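Side-chain contacts in methane monooxygenase hydroxylase, MmoD (Methylosinus sporium, PDB 6D7K), which binds the hydroxylase of soluble methane monooxygenase and probably regulates or inhibits it: residues H20-A23 against R24-A27; G50-S54 against F55-R59. All blocks are in the same frame, centred on the assembly; numbering follows the deposited sequence.

Interaction 1. Residues H20-A23 against R24-A27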
loop_
_atom_site.group_PDB
_atom_site.type_symbol
_atom_site.label_atom_id
_atom_site.label_comp_id
_atom_site.label_asym_id
_atom_site.label_seq_id
_atom_site.Cartn_x
_atom_site.Cartn_y
_atom_site.Cartn_z
ATOM N N HIS H 20 -1.108 7.894 30.949
ATOM C CA HIS H 20 -2.563 7.775 30.850
ATOM C C HIS H 20 -2.958 6.311 30.805
ATOM O O HIS H 20 -2.294 5.499 30.158
ATOM C CB HIS H 20 -3.117 8.485 29.615
ATOM C CG HIS H 20 -4.604 8.603 29.612
ATOM N ND1 HIS H 20 -5.260 9.691 30.143
ATOM C CD2 HIS H 20 -5.566 7.776 29.140
ATOM C CE1 HIS H 20 -6.565 9.523 30.007
ATOM N NE2 HIS H 20 -6.776 8.372 29.393
ATOM N N SER H 21 -4.041 5.981 31.498
ATOM C CA SER H 21 -4.547 4.613 31.525
ATOM C C SER H 21 -6.015 4.678 31.875
ATOM O O SER H 21 -6.366 5.137 32.960
ATOM C CB SER H 21 -3.807 3.758 32.529
ATOM O OG SER H 21 -4.004 2.390 32.221
ATOM N N ASP H 22 -6.867 4.259 30.952
ATOM C CA ASP H 22 -8.277 4.081 31.247
ATOM C C ASP H 22 -8.729 2.808 30.532
ATOM O O ASP H 22 -7.904 2.015 30.059
ATOM C CB ASP H 22 -9.072 5.347 30.889
ATOM C CG ASP H 22 -9.075 5.649 29.401
ATOM O OD1 ASP H 22 -8.905 4.722 28.574
ATOM O OD2 ASP H 22 -9.258 6.835 29.053
ATOM N N ALA H 23 -10.046 2.588 30.473
ATOM C CA ALA H 23 -10.537 1.300 29.978
ATOM C C ALA H 23 -10.015 0.989 28.578
ATOM O O ALA H 23 -9.794 -0.182 28.248
ATOM C CB ALA H 23 -12.062 1.274 29.984
ATOM N N ARG H 24 -9.804 2.019 27.753
ATOM C CA ARG H 24 -9.486 1.842 26.349
ATOM C C ARG H 24 -8.159 2.444 25.917
ATOM O O ARG H 24 -7.552 1.918 24.985
ATOM C CB ARG H 24 -10.604 2.432 25.470
ATOM C CG ARG H 24 -11.504 1.365 24.828
ATOM C CD ARG H 24 -12.752 1.957 24.153
ATOM N NE ARG H 24 -12.437 2.875 23.060
ATOM C CZ ARG H 24 -12.482 2.557 21.767
ATOM N NH1 ARG H 24 -12.828 1.336 21.391
ATOM N NH2 ARG H 24 -12.174 3.465 20.848
ATOM N N TYR H 25 -7.678 3.515 26.547
ATOM C CA TYR H 25 -6.478 4.202 26.075
ATOM C C TYR H 25 -5.335 4.088 27.076
ATOM O O TYR H 25 -5.557 4.049 28.284
ATOM C CB TYR H 25 -6.781 5.663 25.781
ATOM C CG TYR H 25 -7.666 5.843 24.563
ATOM C CD1 TYR H 25 -7.150 5.698 23.270
ATOM C CD2 TYR H 25 -9.014 6.156 24.696
ATOM C CE1 TYR H 25 -7.955 5.868 22.145
ATOM C CE2 TYR H 25 -9.826 6.331 23.576
ATOM C CZ TYR H 25 -9.294 6.182 22.307
ATOM O OH TYR H 25 -10.101 6.338 21.200
ATOM N N GLU H 26 -4.112 3.993 26.558
ATOM C CA GLU H 26 -2.899 4.135 27.350
ATOM C C GLU H 26 -1.958 5.096 26.636
ATOM O O GLU H 26 -1.957 5.166 25.403
ATOM C CB GLU H 26 -2.197 2.797 27.563
ATOM C CG GLU H 26 -2.999 1.825 28.393
ATOM C CD GLU H 26 -2.161 0.679 28.938
ATOM O OE1 GLU H 26 -1.645 -0.122 28.125
ATOM O OE2 GLU H 26 -2.018 0.587 30.186
ATOM N N ALA H 27 -1.149 5.837 27.402
ATOM C CA ALA H 27 -0.125 6.687 26.799
ATOM C C ALA H 27 1.160 6.620 27.608
ATOM O O ALA H 27 1.131 6.697 28.838
ATOM C CB ALA H 27 -0.601 8.136 26.681
#
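Asp-22 ties the reversal between strands 17-21 and 25-31 from within: its OD1 takes the backbone N-H of Arg-24, closing an Asx turn, and also that of Tyr-25. The Tyr-25 N bond, 2.7 Å to Asp-22 OD1, arrives nearly along the C-O axis, while Arg-24 N comes in on the anti side, 27° out of the carboxylate plane. This reach depends on CG standing between the backbone N and the carbonyl carbon (chi1 65°), which turns the carboxylate back over the bend. In the main chain, Asp-22 N answers by donating to Tyr-25 O at 3.0 Å. The other oxygen, Asp-22 OD2, receives His-20 NE2 at 2.9 Å, the bond leaving in the imidazole plane but meeting the carboxylate from above. A leucine in place of Asp-22 would probably leave the amides of Arg-24 and Tyr-25 without their shared acceptor and let the imidazole turn. The packed face continues from His-20 to its hydrogen-bonded pair mate Ala-27, their CB atoms 3.9 Å apart. On the reverse, looser face, the solvent-facing Ser-21 OG reaches Glu-26 OE2 through one weak hydrogen bond of 3.4 Å. Helix 55-74 covers the packed side: Leu-66 meets His-20 and Tyr-25, Val-62 meets Ala-27, Lys-70 makes a salt bridge to Asp-22, and Asp-73 is salt-bridged to Arg-24 and hydrogen-bonded to Tyr-25 OH.

Interaction 2. Residues G50-S54 against F55-R59; sequences GCSLS and FDSSR
Ser-54 and Ser-57 form a capping box at the N-terminus of helix 55-74, just where strand 45-52 gives way to the helix. Ser-54 is the N-cap, and its hydroxyl leans over the first turn so that Ser-57 N donates to Ser-54 OG at 3.1 Å, in a nearly straight bond (166°). The return half is poorer: Ser-54 N donates back to Ser-57 OG at 3.1 Å, but the 125° angle at the hydrogen makes this a weak bond. Both serines hold OG between the backbone N and the carbonyl carbon, which brings the two hydroxyls side by side at the mouth of the helix. Each of these hydroxyls also hydrogen-bonds to an acidic side chain of another protein's chain, so the box also forms part of an interface between proteins.

Ser-52 approaches the same turn from the strand. Its CB lies against the hydroxyl of Ser-57, 3.4 Å from Ser-57 OG, and its own OG, which has a weak hydrogen bond with Trp-38 NE1, points past it toward the Ser-57 carbonyl. Asp-56 lies alongside the cap, with CB 3.5 Å from Ser-54 OG. Phe-55 turns the other way; with CG anti to the backbone N (chi1 -176°), its ring leaves the cap for Ile-17 and Ile-19 of strand 17-21. Ser-58 lies one turn on, its CB close to the N-cap carbonyl oxygen, and its hydroxyl hydrogen-bonds to Thr-29 OG1. The helical bonding starts here, with Ser-58 N donating to Ser-54 O at 2.8 Å, nearly in line with the C=O bond.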
loop_
_atom_site.group_PDB
_atom_site.type_symbol
_atom_site.label_atom_id
_atom_site.label_comp_id
_atom_site.label_asym_id
_atom_site.label_seq_id
_atom_site.Cartn_x
_atom_site.Cartn_y
_atom_site.Cartn_z
ATOM N N GLY H 50 4.312 10.760 19.161
ATOM C CA GLY H 50 4.508 12.193 19.283
ATOM C C GLY H 50 5.738 12.542 20.095
ATOM O O GLY H 50 6.474 11.667 20.561
ATOM N N CYS H 51 5.965 13.846 20.249
ATOM C CA CYS H 51 7.060 14.301 21.094
ATOM C C CYS H 51 6.722 15.658 21.689
ATOM O O CYS H 51 5.865 16.389 21.188
ATOM C CB CYS H 51 8.389 14.352 20.342
ATOM S SG CYS H 51 8.419 15.469 18.933
ATOM N N SER H 52 7.398 15.960 22.795
ATOM C CA SER H 52 7.211 17.176 23.564
ATOM C C SER H 52 8.566 17.624 24.090
ATOM O O SER H 52 9.536 16.853 24.114
ATOM C CB SER H 52 6.259 16.965 24.743
ATOM O OG SER H 52 4.938 16.719 24.330
ATOM N N LEU H 53 8.607 18.881 24.558
ATOM C CA LEU H 53 9.809 19.421 25.185
ATOM C C LEU H 53 10.050 18.874 26.590
ATOM O O LEU H 53 11.184 18.935 27.073
ATOM C CB LEU H 53 9.742 20.945 25.255
ATOM C CG LEU H 53 9.573 21.758 23.965
ATOM C CD1 LEU H 53 9.553 23.247 24.246
ATOM C CD2 LEU H 53 10.654 21.421 22.930
ATOM N N SER H 54 9.028 18.335 27.252
ATOM C CA SER H 54 9.165 17.968 28.654
ATOM C C SER H 54 8.087 16.965 29.027
ATOM O O SER H 54 7.060 16.860 28.356
ATOM C CB SER H 54 9.042 19.194 29.558
ATOM O OG SER H 54 7.680 19.524 29.718
ATOM N N PHE H 55 8.321 16.246 30.134
ATOM C CA PHE H 55 7.266 15.422 30.712
ATOM C C PHE H 55 5.971 16.212 30.805
ATOM O O PHE H 55 4.913 15.743 30.369
ATOM C CB PHE H 55 7.679 14.896 32.094
ATOM C CG PHE H 55 6.674 13.938 32.718
ATOM C CD1 PHE H 55 6.641 12.594 32.333
ATOM C CD2 PHE H 55 5.773 14.378 33.690
ATOM C CE1 PHE H 55 5.719 11.709 32.895
ATOM C CE2 PHE H 55 4.844 13.505 34.265
ATOM C CZ PHE H 55 4.814 12.168 33.867
ATOM N N ASP H 56 6.043 17.434 31.341
ATOM C CA ASP H 56 4.833 18.225 31.562
ATOM C C ASP H 56 4.030 18.380 30.274
ATOM O O ASP H 56 2.807 18.181 30.267
ATOM C CB ASP H 56 5.176 19.614 32.117
ATOM C CG ASP H 56 6.102 19.581 33.331
ATOM O OD1 ASP H 56 7.210 18.983 33.268
ATOM O OD2 ASP H 56 5.724 20.211 34.340
ATOM N N SER H 57 4.697 18.775 29.171
ATOM C CA SER H 57 3.994 19.007 27.906
ATOM C C SER H 57 3.658 17.704 27.178
ATOM O O SER H 57 2.744 17.694 26.349
ATOM C CB SER H 57 4.806 19.949 27.002
ATOM O OG SER H 57 6.190 19.617 26.940
ATOM N N SER H 58 4.372 16.616 27.474
ATOM C CA SER H 58 3.920 15.294 27.068
ATOM C C SER H 58 2.507 15.033 27.556
ATOM O O SER H 58 1.647 14.566 26.794
ATOM C CB SER H 58 4.859 14.230 27.618
ATOM O OG SER H 58 6.100 14.240 26.946
ATOM N N ARG H 59 2.250 15.316 28.837
ATOM C CA ARG H 59 0.921 15.066 29.382
ATOM C C ARG H 59 -0.119 15.925 28.690
ATOM O O ARG H 59 -1.195 15.446 28.319
ATOM C CB ARG H 59 0.910 15.327 30.883
ATOM C CG ARG H 59 1.817 14.391 31.653
ATOM C CD ARG H 59 1.859 14.749 33.115
ATOM N NE ARG H 59 0.822 14.069 33.872
ATOM C CZ ARG H 59 0.598 14.258 35.169
ATOM N NH1 ARG H 59 1.327 15.124 35.865
ATOM N NH2 ARG H 59 -0.364 13.572 35.774
#

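In the fold
Interaction 1 comes first along the chain and turns the first two strands of the four-stranded antiparallel sheet; interaction 2 ends the last strand and starts the helix that packs on that sheet. They lie on opposite sides of the chain's centre, with their own centres 17 Å apart and their nearest atoms about 7 Å apart, so they do not touch. Helix 55-74 joins them: residues 54-58 set its first turn, and its later residues, from Val-62 to Asp-73, meet the hairpin of residues 20-27. Both contacts are also reached by another protein chain, far more extensively at interaction 2, consistent with a part in binding between proteins.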